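Local coordinates for protein autoinducer 2 sensor kinase/phosphatase LuxQ (PDB 3C38) that switches between histidine-kinase and phosphatase activity in quorum sensing, responding to AI-2 by binding its complex with LuxP, at residues D45-N50 with E67-V72; A80-F85 with G158-D163; A117-W122 with R140-E145; E178-A183 with L232-I237. One frame throughout, in Å; residues are numbered along the deposited sequence.

Contact 1: residues D45-N50 with E67-V72; sequences DSTAKN and EFFSSV
Thr-47 and Phe-68 meet edge-on. The methyl CG2 of Thr-47 lies near the plane of the Phe-68 ring, 3.7 Å from its CE2, and the two side chains lie alongside, pointing opposite ways. With OG1 of the threonine beside the backbone N (chi1 -62°) and CG2 therefore opposite that nitrogen, the methyl is sent to the aromatic rings and the hydroxyl is folded back along the helix, where OG1 hydrogen-bonds to the carbonyl O of His-43. Beyond Phe-68, the same methyl reaches Phe-69 obliquely, with CG2 4.3 Å from CE1. On its other branch, Thr-47 OG1 touches Val-72 CG1 at 3.9 Å, a van der Waals contact only.

Asn-50 also approaches Phe-68. Its amide plane stands 73° from the ring, and OD1 comes to 3.9 Å from Phe-68 CE1 without a hydrogen bond. This carboxamide sits at the N-cap of helix 51-58; it lies against the ring while its OD1 also makes the weak capping bond to Ser-52 N.

Within helix 65-74, Val-72 CG2 rests 3.6 Å above one face of the Phe-68 ring, toward the rim. Phe-68 CD2 in turn lies 3.8 Å above the centre of the Phe-69 ring, which stacks further on Trp-94. Leu-53 of helix 51-58 touches Thr-47, Phe-68 and Phe-69. With no hydrogen bond between the segments, the contact is mainly van der Waals packing: the end of the long N-terminal helix and the turn after it meet helix 65-74 beside an intervening short helix, in the helical part of a Cache-type periplasmic domain.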
loop_
_atom_site.group_PDB
_atom_site.type_symbol
_atom_site.label_atom_id
_atom_site.label_comp_id
_atom_site.label_asym_id
_atom_site.label_seq_id
_atom_site.Cartn_x
_atom_site.Cartn_y
_atom_site.Cartn_z
ATOM N N ASP A 45 11.670 -6.215 5.555
ATOM C CA ASP A 45 12.738 -7.212 5.500
ATOM C C ASP A 45 13.745 -7.125 6.643
ATOM O O ASP A 45 14.351 -8.127 7.040
ATOM C CB ASP A 45 13.472 -7.120 4.163
ATOM C CG ASP A 45 12.636 -7.627 3.017
ATOM O OD1 ASP A 45 11.675 -8.370 3.285
ATOM O OD2 ASP A 45 12.940 -7.308 1.856
ATOM N N SER A 46 13.912 -5.922 7.171
ATOM C CA SER A 46 14.827 -5.691 8.273
ATOM C C SER A 46 14.189 -6.177 9.572
ATOM O O SER A 46 14.848 -6.770 10.427
ATOM C CB SER A 46 15.144 -4.201 8.374
ATOM O OG SER A 46 16.182 -3.982 9.302
ATOM N N THR A 47 12.896 -5.927 9.718
ATOM C CA THR A 47 12.183 -6.347 10.912
ATOM C C THR A 47 11.956 -7.854 10.896
ATOM O O THR A 47 11.803 -8.479 11.943
ATOM C CB THR A 47 10.834 -5.638 11.010
ATOM O OG1 THR A 47 11.053 -4.227 11.108
ATOM C CG2 THR A 47 10.063 -6.113 12.232
ATOM N N ALA A 48 11.947 -8.432 9.699
ATOM C CA ALA A 48 11.734 -9.864 9.539
ATOM C C ALA A 48 12.900 -10.643 10.135
ATOM O O ALA A 48 12.791 -11.847 10.389
ATOM C CB ALA A 48 11.577 -10.211 8.058
ATOM N N LYS A 49 14.014 -9.948 10.359
ATOM C CA LYS A 49 15.209 -10.569 10.918
ATOM C C LYS A 49 15.508 -10.135 12.352
ATOM O O LYS A 49 16.599 -10.373 12.864
ATOM C CB LYS A 49 16.408 -10.267 10.017
ATOM C CG LYS A 49 16.289 -10.927 8.662
ATOM C CD LYS A 49 17.439 -10.589 7.748
ATOM C CE LYS A 49 17.389 -11.462 6.508
ATOM N NZ LYS A 49 18.437 -11.108 5.518
ATOM N N ASN A 50 14.541 -9.509 13.008
ATOM C CA ASN A 50 14.762 -9.060 14.371
ATOM C C ASN A 50 14.465 -10.167 15.370
ATOM O O ASN A 50 13.311 -10.549 15.557
ATOM C CB ASN A 50 13.891 -7.848 14.681
ATOM C CG ASN A 50 14.212 -7.233 16.025
ATOM O OD1 ASN A 50 14.211 -7.915 17.052
ATOM N ND2 ASN A 50 14.488 -5.936 16.029
ATOM N N GLU A 67 3.439 -5.210 21.737
ATOM C CA GLU A 67 4.331 -4.090 22.071
ATOM C C GLU A 67 5.472 -3.991 21.078
ATOM O O GLU A 67 5.953 -2.897 20.785
ATOM C CB GLU A 67 4.971 -4.174 23.470
ATOM C CG GLU A 67 6.150 -3.148 23.566
ATOM C CD GLU A 67 6.738 -2.915 24.954
ATOM O OE1 GLU A 67 6.034 -3.135 25.962
ATOM O OE2 GLU A 67 7.910 -2.473 25.028
ATOM N N PHE A 68 5.920 -5.135 20.573
ATOM C CA PHE A 68 7.029 -5.135 19.631
ATOM C C PHE A 68 6.803 -4.210 18.440
ATOM O O PHE A 68 7.564 -3.264 18.233
ATOM C CB PHE A 68 7.315 -6.541 19.112
ATOM C CG PHE A 68 8.368 -6.571 18.046
ATOM C CD1 PHE A 68 9.709 -6.425 18.370
ATOM C CD2 PHE A 68 8.013 -6.676 16.708
ATOM C CE1 PHE A 68 10.682 -6.378 17.375
ATOM C CE2 PHE A 68 8.977 -6.629 15.705
ATOM C CZ PHE A 68 10.316 -6.480 16.040
ATOM N N PHE A 69 5.768 -4.488 17.653
ATOM C CA PHE A 69 5.477 -3.667 16.484
ATOM C C PHE A 69 5.175 -2.234 16.878
ATOM O O PHE A 69 5.418 -1.303 16.109
ATOM C CB PHE A 69 4.317 -4.269 15.691
ATOM C CG PHE A 69 4.696 -5.504 14.936
ATOM C CD1 PHE A 69 5.481 -5.417 13.793
ATOM C CD2 PHE A 69 4.330 -6.758 15.401
ATOM C CE1 PHE A 69 5.899 -6.565 13.127
ATOM C CE2 PHE A 69 4.743 -7.913 14.743
ATOM C CZ PHE A 69 5.529 -7.814 13.605
ATOM N N SER A 70 4.651 -2.057 18.084
ATOM C CA SER A 70 4.346 -0.725 18.567
ATOM C C SER A 70 5.674 0.014 18.716
ATOM O O SER A 70 5.757 1.223 18.496
ATOM C CB SER A 70 3.627 -0.808 19.911
ATOM O OG SER A 70 3.160 0.467 20.310
ATOM N N SER A 71 6.715 -0.732 19.077
ATOM C CA SER A 71 8.053 -0.172 19.247
ATOM C C SER A 71 8.682 0.184 17.906
ATOM O O SER A 71 9.331 1.221 17.765
ATOM C CB SER A 71 8.957 -1.171 19.973
ATOM O OG SER A 71 9.102 -0.832 21.338
ATOM N N VAL A 72 8.492 -0.692 16.925
ATOM C CA VAL A 72 9.032 -0.483 15.588
ATOM C C VAL A 72 8.470 0.806 15.001
ATOM O O VAL A 72 9.205 1.624 14.446
ATOM C CB VAL A 72 8.661 -1.651 14.654
ATOM C CG1 VAL A 72 9.326 -1.467 13.298
ATOM C CG2 VAL A 72 9.078 -2.970 15.284
#

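Contact 2: residues A80-F85 with G158-D163; sequences APDLRF and GIVLND
A classic beta bulge opens the first strand of the five-stranded antiparallel sheet, where Asp-82 and Leu-83 both face Gly-158 on the last strand. The carbonyl O of Gly-158 is gripped by two donors: Asp-82 N at 2.8 Å, nearly along the C=O axis, and Leu-83 N at 3.3 Å, tilted 30° from the carbonyl plane. In return, Gly-158 N gives a 2.8 Å bond to Leu-83 O, which completes the hydrogen-bonded pair Leu-83 with Gly-158.

Asp-82, the additional residue at the bulge, also uses its carboxylate farther along the strand. With CG beside the backbone N (chi1 -63°), the side chain reaches across so that OD2 accepts the backbone N-H of Val-160 at 2.7 Å. The donor meets the anti side of the carboxylate and lies 17° out of its plane. A side-chain oxygen thereby takes the place of a backbone acceptor just where the strand pairing ends.

Leu-83 projects over the bare backbone of Gly-158, with CD1 4.1 Å from the CA of the glycine. The Leu-83 and Val-160 side chains cross at about a right angle, with Leu-83 CD2 4.2 Å from Val-160 CG2. Pro-81 packs its CB against Gly-158 O at 3.6 Å.

Leu-37 and Leu-40 of the long helix 22-47 touch Ile-159, while Arg-84 forms a salt bridge with Asp-73. Neighbouring first and last strands, in the order 2-1-5-4-3 across the sheet, are characteristic of the PAS-like fold of Cache sensor domains.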
loop_
_atom_site.group_PDB
_atom_site.type_symbol
_atom_site.label_atom_id
_atom_site.label_comp_id
_atom_site.label_asym_id
_atom_site.label_seq_id
_atom_site.Cartn_x
_atom_site.Cartn_y
_atom_site.Cartn_z
ATOM N N ALA A 80 5.091 3.530 8.503
ATOM C CA ALA A 80 4.434 2.287 8.892
ATOM C C ALA A 80 3.424 1.827 7.850
ATOM O O ALA A 80 2.861 2.644 7.124
ATOM C CB ALA A 80 3.735 2.459 10.238
ATOM N N PRO A 81 3.193 0.504 7.757
ATOM C CA PRO A 81 2.231 -0.063 6.800
ATOM C C PRO A 81 0.841 0.199 7.384
ATOM O O PRO A 81 0.731 0.560 8.551
ATOM C CB PRO A 81 2.551 -1.559 6.810
ATOM C CG PRO A 81 3.788 -1.710 7.711
ATOM C CD PRO A 81 3.747 -0.542 8.628
ATOM N N ASP A 82 -0.217 0.028 6.601
ATOM C CA ASP A 82 -1.557 0.256 7.140
ATOM C C ASP A 82 -2.019 -0.973 7.904
ATOM O O ASP A 82 -2.886 -0.893 8.774
ATOM C CB ASP A 82 -2.558 0.581 6.031
ATOM C CG ASP A 82 -2.223 1.871 5.309
ATOM O OD1 ASP A 82 -1.581 2.741 5.930
ATOM O OD2 ASP A 82 -2.604 2.025 4.131
ATOM N N LEU A 83 -1.436 -2.117 7.577
ATOM C CA LEU A 83 -1.799 -3.346 8.254
ATOM C C LEU A 83 -0.691 -4.387 8.212
ATOM O O LEU A 83 0.042 -4.524 7.219
ATOM C CB LEU A 83 -3.107 -3.918 7.674
ATOM C CG LEU A 83 -3.193 -4.343 6.209
ATOM C CD1 LEU A 83 -2.701 -5.773 6.077
ATOM C CD2 LEU A 83 -4.634 -4.258 5.728
ATOM N N ARG A 84 -0.572 -5.102 9.323
ATOM C CA ARG A 84 0.416 -6.155 9.486
ATOM C C ARG A 84 -0.247 -7.373 10.110
ATOM O O ARG A 84 -1.149 -7.246 10.932
ATOM C CB ARG A 84 1.526 -5.723 10.447
ATOM C CG ARG A 84 2.509 -4.678 9.971
ATOM C CD ARG A 84 3.801 -4.866 10.754
ATOM N NE ARG A 84 4.771 -3.789 10.593
ATOM C CZ ARG A 84 4.691 -2.610 11.203
ATOM N NH1 ARG A 84 3.678 -2.344 12.023
ATOM N NH2 ARG A 84 5.634 -1.698 11.004
ATOM N N PHE A 85 0.206 -8.555 9.719
ATOM C CA PHE A 85 -0.289 -9.786 10.314
ATOM C C PHE A 85 0.711 -10.892 9.987
ATOM O O PHE A 85 1.375 -10.857 8.946
ATOM C CB PHE A 85 -1.715 -10.114 9.833
ATOM C CG PHE A 85 -1.806 -10.525 8.401
ATOM C CD1 PHE A 85 -1.456 -11.813 8.011
ATOM C CD2 PHE A 85 -2.251 -9.625 7.436
ATOM C CE1 PHE A 85 -1.554 -12.197 6.690
ATOM C CE2 PHE A 85 -2.352 -9.999 6.104
ATOM C CZ PHE A 85 -2.003 -11.287 5.728
ATOM N N GLY A 158 0.687 -4.459 4.494
ATOM C CA GLY A 158 -0.113 -3.952 3.399
ATOM C C GLY A 158 -0.343 -2.458 3.468
ATOM O O GLY A 158 -0.275 -1.861 4.551
ATOM N N ILE A 159 -0.590 -1.870 2.298
ATOM C CA ILE A 159 -0.896 -0.452 2.147
ATOM C C ILE A 159 -2.273 -0.398 1.509
ATOM O O ILE A 159 -2.461 -0.927 0.414
ATOM C CB ILE A 159 0.044 0.255 1.167
ATOM C CG1 ILE A 159 1.479 0.198 1.658
ATOM C CG2 ILE A 159 -0.352 1.707 1.034
ATOM C CD1 ILE A 159 2.464 0.690 0.599
ATOM N N VAL A 160 -3.235 0.227 2.179
ATOM C CA VAL A 160 -4.575 0.338 1.615
ATOM C C VAL A 160 -4.634 1.600 0.766
ATOM O O VAL A 160 -4.382 2.703 1.259
ATOM C CB VAL A 160 -5.659 0.426 2.713
ATOM C CG1 VAL A 160 -7.035 0.655 2.057
ATOM C CG2 VAL A 160 -5.665 -0.849 3.546
ATOM N N LEU A 161 -4.969 1.434 -0.510
ATOM C CA LEU A 161 -5.040 2.561 -1.433
ATOM C C LEU A 161 -6.294 3.429 -1.283
ATOM O O LEU A 161 -6.216 4.654 -1.389
ATOM C CB LEU A 161 -4.920 2.057 -2.872
ATOM C CG LEU A 161 -3.618 1.280 -3.111
ATOM C CD1 LEU A 161 -3.566 0.779 -4.535
ATOM C CD2 LEU A 161 -2.405 2.174 -2.823
ATOM N N ASN A 162 -7.439 2.800 -1.037
ATOM C CA ASN A 162 -8.692 3.538 -0.881
ATOM C C ASN A 162 -8.536 4.599 0.194
ATOM O O ASN A 162 -8.112 4.300 1.311
ATOM C CB ASN A 162 -9.839 2.590 -0.482
ATOM C CG ASN A 162 -10.055 1.485 -1.506
ATOM O OD1 ASN A 162 -9.126 0.737 -1.842
ATOM N ND2 ASN A 162 -11.274 1.389 -2.021
ATOM N N ASP A 163 -8.877 5.832 -0.157
ATOM C CA ASP A 163 -8.806 6.947 0.774
ATOM C C ASP A 163 -7.446 7.194 1.408
ATOM O O ASP A 163 -7.356 7.890 2.422
ATOM C CB ASP A 163 -9.837 6.753 1.883
ATOM C CG ASP A 163 -11.253 6.761 1.358
ATOM O OD1 ASP A 163 -12.064 5.980 1.880
ATOM O OD2 ASP A 163 -11.549 7.550 0.429
#

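Contact 3: residues A117-W122 with R140-E145; sequences AISGNW and RSSLIE
The hydroxyl of Ser-119 lies at the edge of the Arg-140 guanidinium, near its plane, and is approached by two N-H groups at once: NH2 at 2.7 Å and NE at 3.0 Å. Both bonds are bent and weak. The pair joins the loop after helix 106-115 to strand 134-143, the next-to-outermost strand of the PAS-like five-stranded sheet.

Over one face of the same guanidinium sits the carbonyl O of Ala-117, 3.1 Å from NH2, too poorly angled for a hydrogen bond but probably favourable to the positive charge. The arginine reaches this place by a bend at chi3 (65°) in a chain otherwise extended from CB, and it also makes a cation-pi contact with Tyr-154 of the neighbouring strand, which would restrain it. Behind the side chains, the backbones meet through one long, weak bond, Gly-120 N to Arg-140 O at 3.4 Å.

Two waters complete the outer shell. One links Ser-119 OG with Ser-142 OG, hydroxyls too far apart to bond directly (3.6 Å). The other bridges the backbones of loop and strand: it donates to Ile-118 O at 2.8 Å and to Asn-121 O, and accepts from the backbone N of Arg-140 at 2.7 Å.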
loop_
_atom_site.group_PDB
_atom_site.type_symbol
_atom_site.label_atom_id
_atom_site.label_comp_id
_atom_site.label_asym_id
_atom_site.label_seq_id
_atom_site.Cartn_x
_atom_site.Cartn_y
_atom_site.Cartn_z
ATOM N N ALA A 117 1.357 -15.435 -2.779
ATOM C CA ALA A 117 2.116 -16.679 -2.719
ATOM C C ALA A 117 3.604 -16.545 -2.461
ATOM O O ALA A 117 4.125 -17.131 -1.513
ATOM C CB ALA A 117 1.897 -17.473 -3.998
ATOM N N ILE A 118 4.290 -15.775 -3.298
ATOM C CA ILE A 118 5.734 -15.606 -3.166
ATOM C C ILE A 118 6.217 -14.435 -2.305
ATOM O O ILE A 118 5.477 -13.483 -2.049
ATOM C CB ILE A 118 6.364 -15.475 -4.543
ATOM C CG1 ILE A 118 5.908 -14.163 -5.190
ATOM C CG2 ILE A 118 5.943 -16.664 -5.400
ATOM C CD1 ILE A 118 6.549 -13.876 -6.528
ATOM N N SER A 119 7.476 -14.515 -1.875
ATOM C CA SER A 119 8.089 -13.484 -1.034
ATOM C C SER A 119 8.923 -12.497 -1.855
ATOM O O SER A 119 9.266 -12.766 -3.013
ATOM C CB SER A 119 9.000 -14.132 0.031
ATOM O OG SER A 119 8.292 -15.013 0.887
ATOM N N GLY A 120 9.245 -11.357 -1.248
ATOM C CA GLY A 120 10.071 -10.369 -1.921
ATOM C C GLY A 120 9.437 -9.597 -3.060
ATOM O O GLY A 120 10.132 -8.863 -3.769
ATOM N N ASN A 121 8.128 -9.757 -3.251
ATOM C CA ASN A 121 7.416 -9.043 -4.311
ATOM C C ASN A 121 6.093 -8.471 -3.827
ATOM O O ASN A 121 5.330 -9.134 -3.127
ATOM C CB ASN A 121 7.146 -9.951 -5.514
ATOM C CG ASN A 121 8.392 -10.214 -6.343
ATOM O OD1 ASN A 121 8.336 -10.206 -7.574
ATOM N ND2 ASN A 121 9.518 -10.460 -5.678
ATOM N N TRP A 122 5.839 -7.225 -4.199
ATOM C CA TRP A 122 4.603 -6.554 -3.834
ATOM C C TRP A 122 3.486 -7.149 -4.685
ATOM O O TRP A 122 3.703 -7.482 -5.851
ATOM C CB TRP A 122 4.718 -5.054 -4.107
ATOM C CG TRP A 122 5.487 -4.312 -3.066
ATOM C CD1 TRP A 122 6.779 -3.885 -3.143
ATOM C CD2 TRP A 122 5.009 -3.928 -1.773
ATOM N NE1 TRP A 122 7.138 -3.257 -1.971
ATOM C CE2 TRP A 122 6.070 -3.270 -1.112
ATOM C CE3 TRP A 122 3.785 -4.081 -1.104
ATOM C CZ2 TRP A 122 5.944 -2.758 0.186
ATOM C CZ3 TRP A 122 3.656 -3.575 0.181
ATOM C CH2 TRP A 122 4.735 -2.920 0.816
ATOM N N ARG A 140 5.014 -10.153 1.438
ATOM C CA ARG A 140 5.329 -11.159 2.455
ATOM C C ARG A 140 6.840 -11.284 2.701
ATOM O O ARG A 140 7.640 -11.238 1.769
ATOM C CB ARG A 140 4.783 -12.521 2.000
ATOM C CG ARG A 140 4.769 -13.587 3.065
ATOM C CD ARG A 140 4.385 -14.951 2.493
ATOM N NE ARG A 140 5.389 -15.437 1.558
ATOM C CZ ARG A 140 5.579 -16.717 1.261
ATOM N NH1 ARG A 140 4.831 -17.656 1.828
ATOM N NH2 ARG A 140 6.532 -17.060 0.401
ATOM N N SER A 141 7.230 -11.451 3.957
ATOM C CA SER A 141 8.639 -11.621 4.281
ATOM C C SER A 141 8.814 -12.783 5.262
ATOM O O SER A 141 8.247 -12.786 6.355
ATOM C CB SER A 141 9.214 -10.332 4.878
ATOM O OG SER A 141 10.629 -10.412 4.972
ATOM N N SER A 142 9.607 -13.769 4.861
ATOM C CA SER A 142 9.853 -14.952 5.685
ATOM C C SER A 142 10.391 -14.615 7.068
ATOM O O SER A 142 11.222 -13.727 7.220
ATOM C CB SER A 142 10.844 -15.871 4.971
ATOM O OG SER A 142 10.493 -16.025 3.599
ATOM N N LEU A 143 9.900 -15.324 8.078
ATOM C CA LEU A 143 10.350 -15.128 9.454
ATOM C C LEU A 143 11.128 -16.381 9.829
ATOM O O LEU A 143 10.543 -17.405 10.185
ATOM C CB LEU A 143 9.161 -14.956 10.402
ATOM C CG LEU A 143 8.340 -13.682 10.228
ATOM C CD1 LEU A 143 7.107 -13.734 11.112
ATOM C CD2 LEU A 143 9.198 -12.472 10.578
ATOM N N ILE A 144 12.449 -16.298 9.730
ATOM C CA ILE A 144 13.315 -17.425 10.039
ATOM C C ILE A 144 13.899 -17.294 11.439
ATOM O O ILE A 144 13.849 -16.224 12.044
ATOM C CB ILE A 144 14.418 -17.531 8.979
ATOM C CG1 ILE A 144 13.754 -17.780 7.621
ATOM C CG2 ILE A 144 15.382 -18.658 9.313
ATOM C CD1 ILE A 144 14.646 -17.568 6.424
ATOM N N GLU A 145 14.445 -18.377 11.971
ATOM C CA GLU A 145 14.983 -18.308 13.317
ATOM C C GLU A 145 16.489 -18.525 13.402
ATOM O O GLU A 145 17.082 -19.207 12.563
ATOM C CB GLU A 145 14.258 -19.310 14.205
ATOM C CG GLU A 145 14.097 -18.830 15.623
ATOM C CD GLU A 145 14.642 -19.808 16.620
ATOM O OE1 GLU A 145 14.976 -20.942 16.214
ATOM O OE2 GLU A 145 14.728 -19.445 17.812
HETATM O O HOH W 1 5.423 -10.861 -1.176
HETATM O O HOH W 2 9.980 -17.451 1.558
#

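Contact 4: residues E178-A183 with L232-I237; sequences ENLVLA and LCVYSI
The Tyr-235 ring meets its partner strand edge-on. Ala-183 CB lies in the ring plane, 3.7 Å from CE1, and Val-181 O is also near that plane, 3.5 Å from CD1. One face carries the sulfur of Cys-233, two residues back on the same strand; with chi1 at 180° SG swings away from its backbone N and over the ring, 3.7 Å above the plane and offset toward the rim. Val-204 of helix 201-205 also touches Tyr-235, and the phenol OH makes a weak bond to Asp-185 O.

Beneath these side chains run the two inner strands of the antiparallel four-stranded sheet, the second PAS-like unit expected of a double Cache domain. Val-181 and Tyr-235 form a hydrogen-bonded pair, Tyr-235 N reaching Val-181 O at 2.8 Å and Val-181 N returning a bond to Tyr-235 O. Ala-183 and Cys-233 are joined in the same way. Between the strands, Leu-180 CA makes a C-H...O contact with Tyr-235 O.

The opposite face of the sheet is largely aliphatic, with Ser-236 among its residues. Leu-182 CD1 approaches Val-234 CG2 to 3.8 Å, and Leu-180 CD2 packs 3.9 Å from Val-234 CG1 and 3.6 Å from Ser-236 CB. Leu-168 and Ile-171 of helix 165-174 lie against Leu-180 there.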
loop_
_atom_site.group_PDB
_atom_site.type_symbol
_atom_site.label_atom_id
_atom_site.label_comp_id
_atom_site.label_asym_id
_atom_site.label_seq_id
_atom_site.Cartn_x
_atom_site.Cartn_y
_atom_site.Cartn_z
ATOM N N GLU A 178 -0.285 19.913 -9.457
ATOM C CA GLU A 178 -1.406 20.724 -8.988
ATOM C C GLU A 178 -2.365 19.867 -8.179
ATOM O O GLU A 178 -2.773 20.227 -7.077
ATOM C CB GLU A 178 -2.182 21.274 -10.172
ATOM C CG GLU A 178 -2.096 22.753 -10.387
ATOM C CD GLU A 178 -2.988 23.176 -11.536
ATOM O OE1 GLU A 178 -4.230 23.245 -11.342
ATOM O OE2 GLU A 178 -2.438 23.406 -12.634
ATOM N N ASN A 179 -2.742 18.740 -8.768
ATOM C CA ASN A 179 -3.664 17.808 -8.148
ATOM C C ASN A 179 -3.498 16.437 -8.780
ATOM O O ASN A 179 -3.102 16.312 -9.951
ATOM C CB ASN A 179 -5.118 18.264 -8.345
ATOM C CG ASN A 179 -5.616 19.163 -7.225
ATOM O OD1 ASN A 179 -5.569 18.806 -6.047
ATOM N ND2 ASN A 179 -6.116 20.326 -7.592
ATOM N N LEU A 180 -3.808 15.413 -7.995
ATOM C CA LEU A 180 -3.742 14.039 -8.466
ATOM C C LEU A 180 -5.000 13.280 -8.064
ATOM O O LEU A 180 -5.665 13.604 -7.076
ATOM C CB LEU A 180 -2.525 13.308 -7.887
ATOM C CG LEU A 180 -1.105 13.783 -8.196
ATOM C CD1 LEU A 180 -0.146 12.913 -7.379
ATOM C CD2 LEU A 180 -0.790 13.684 -9.693
ATOM N N VAL A 181 -5.318 12.261 -8.850
ATOM C CA VAL A 181 -6.460 11.400 -8.581
ATOM C C VAL A 181 -6.014 9.966 -8.852
ATOM O O VAL A 181 -5.581 9.642 -9.964
ATOM C CB VAL A 181 -7.653 11.694 -9.516
ATOM C CG1 VAL A 181 -8.789 10.740 -9.177
ATOM C CG2 VAL A 181 -8.097 13.154 -9.387
ATOM N N LEU A 182 -6.096 9.114 -7.839
ATOM C CA LEU A 182 -5.720 7.723 -8.014
ATOM C C LEU A 182 -7.023 6.988 -8.264
ATOM O O LEU A 182 -7.954 7.057 -7.462
ATOM C CB LEU A 182 -5.019 7.169 -6.767
ATOM C CG LEU A 182 -4.673 5.671 -6.798
ATOM C CD1 LEU A 182 -3.785 5.373 -8.000
ATOM C CD2 LEU A 182 -3.964 5.270 -5.509
ATOM N N ALA A 183 -7.095 6.290 -9.388
ATOM C CA ALA A 183 -8.319 5.585 -9.721
ATOM C C ALA A 183 -8.101 4.220 -10.346
ATOM O O ALA A 183 -6.999 3.882 -10.774
ATOM C CB ALA A 183 -9.160 6.445 -10.660
ATOM N N LEU A 232 -3.884 0.523 -11.794
ATOM C CA LEU A 232 -3.889 1.720 -10.956
ATOM C C LEU A 232 -3.478 2.900 -11.832
ATOM O O LEU A 232 -2.349 2.946 -12.319
ATOM C CB LEU A 232 -2.889 1.576 -9.813
ATOM C CG LEU A 232 -3.100 0.412 -8.843
ATOM C CD1 LEU A 232 -1.900 0.342 -7.883
ATOM C CD2 LEU A 232 -4.419 0.581 -8.077
ATOM N N CYS A 233 -4.396 3.845 -12.032
ATOM C CA CYS A 233 -4.126 5.012 -12.864
ATOM C C CYS A 233 -4.085 6.332 -12.098
ATOM O O CYS A 233 -5.026 6.711 -11.405
ATOM C CB CYS A 233 -5.170 5.117 -13.976
ATOM S SG CYS A 233 -4.945 6.544 -15.086
ATOM N N VAL A 234 -2.977 7.037 -12.234
ATOM C CA VAL A 234 -2.838 8.313 -11.576
ATOM C C VAL A 234 -3.092 9.441 -12.570
ATOM O O VAL A 234 -2.357 9.599 -13.549
ATOM C CB VAL A 234 -1.441 8.491 -10.978
ATOM C CG1 VAL A 234 -1.310 9.906 -10.405
ATOM C CG2 VAL A 234 -1.201 7.435 -9.879
ATOM N N TYR A 235 -4.147 10.210 -12.322
ATOM C CA TYR A 235 -4.474 11.342 -13.177
ATOM C C TYR A 235 -3.783 12.558 -12.582
ATOM O O TYR A 235 -3.943 12.850 -11.384
ATOM C CB TYR A 235 -5.983 11.576 -13.223
ATOM C CG TYR A 235 -6.763 10.445 -13.850
ATOM C CD1 TYR A 235 -7.244 9.395 -13.079
ATOM C CD2 TYR A 235 -7.014 10.425 -15.226
ATOM C CE1 TYR A 235 -7.958 8.349 -13.657
ATOM C CE2 TYR A 235 -7.720 9.389 -15.812
ATOM C CZ TYR A 235 -8.190 8.353 -15.024
ATOM O OH TYR A 235 -8.877 7.313 -15.602
ATOM N N SER A 236 -2.997 13.245 -13.405
ATOM C CA SER A 236 -2.279 14.430 -12.955
ATOM C C SER A 236 -2.851 15.623 -13.712
ATOM O O SER A 236 -3.001 15.584 -14.937
ATOM C CB SER A 236 -0.768 14.292 -13.211
ATOM O OG SER A 236 -0.482 14.181 -14.594
ATOM N N ILE A 237 -3.175 16.679 -12.977
ATOM C CA ILE A 237 -3.772 17.846 -13.591
ATOM C C ILE A 237 -2.873 19.059 -13.549
ATOM O O ILE A 237 -2.331 19.406 -12.503
ATOM C CB ILE A 237 -5.100 18.192 -12.904
ATOM C CG1 ILE A 237 -5.810 16.898 -12.502
ATOM C CG2 ILE A 237 -5.995 18.978 -13.855
ATOM C CD1 ILE A 237 -7.018 17.111 -11.652
#

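Contacts 2 and 4 are buried and rest on backbone pairing within sheets, whereas contacts 1 and 3 lie at the surface: contact 1 depends on side-chain packing, contact 3 on a polar side-chain pair, one weak backbone bond and bridging waters. Contacts 2 and 3 reach adjacent strands of one sheet, and Ile-159 packs on Trp-122 between them. Contact 1 belongs to the helices beside that sheet: Phe-69 packs against Arg-84 of contact 2, and Asp-45 probably hydrogen-bonds to Ser-141 of contact 3. Contact 4 holds the other sheet, on the opposite side of the chain's centre from contacts 1 and 3. Leu-161 joins the two sheets by packing on Leu-232 and Leu-182.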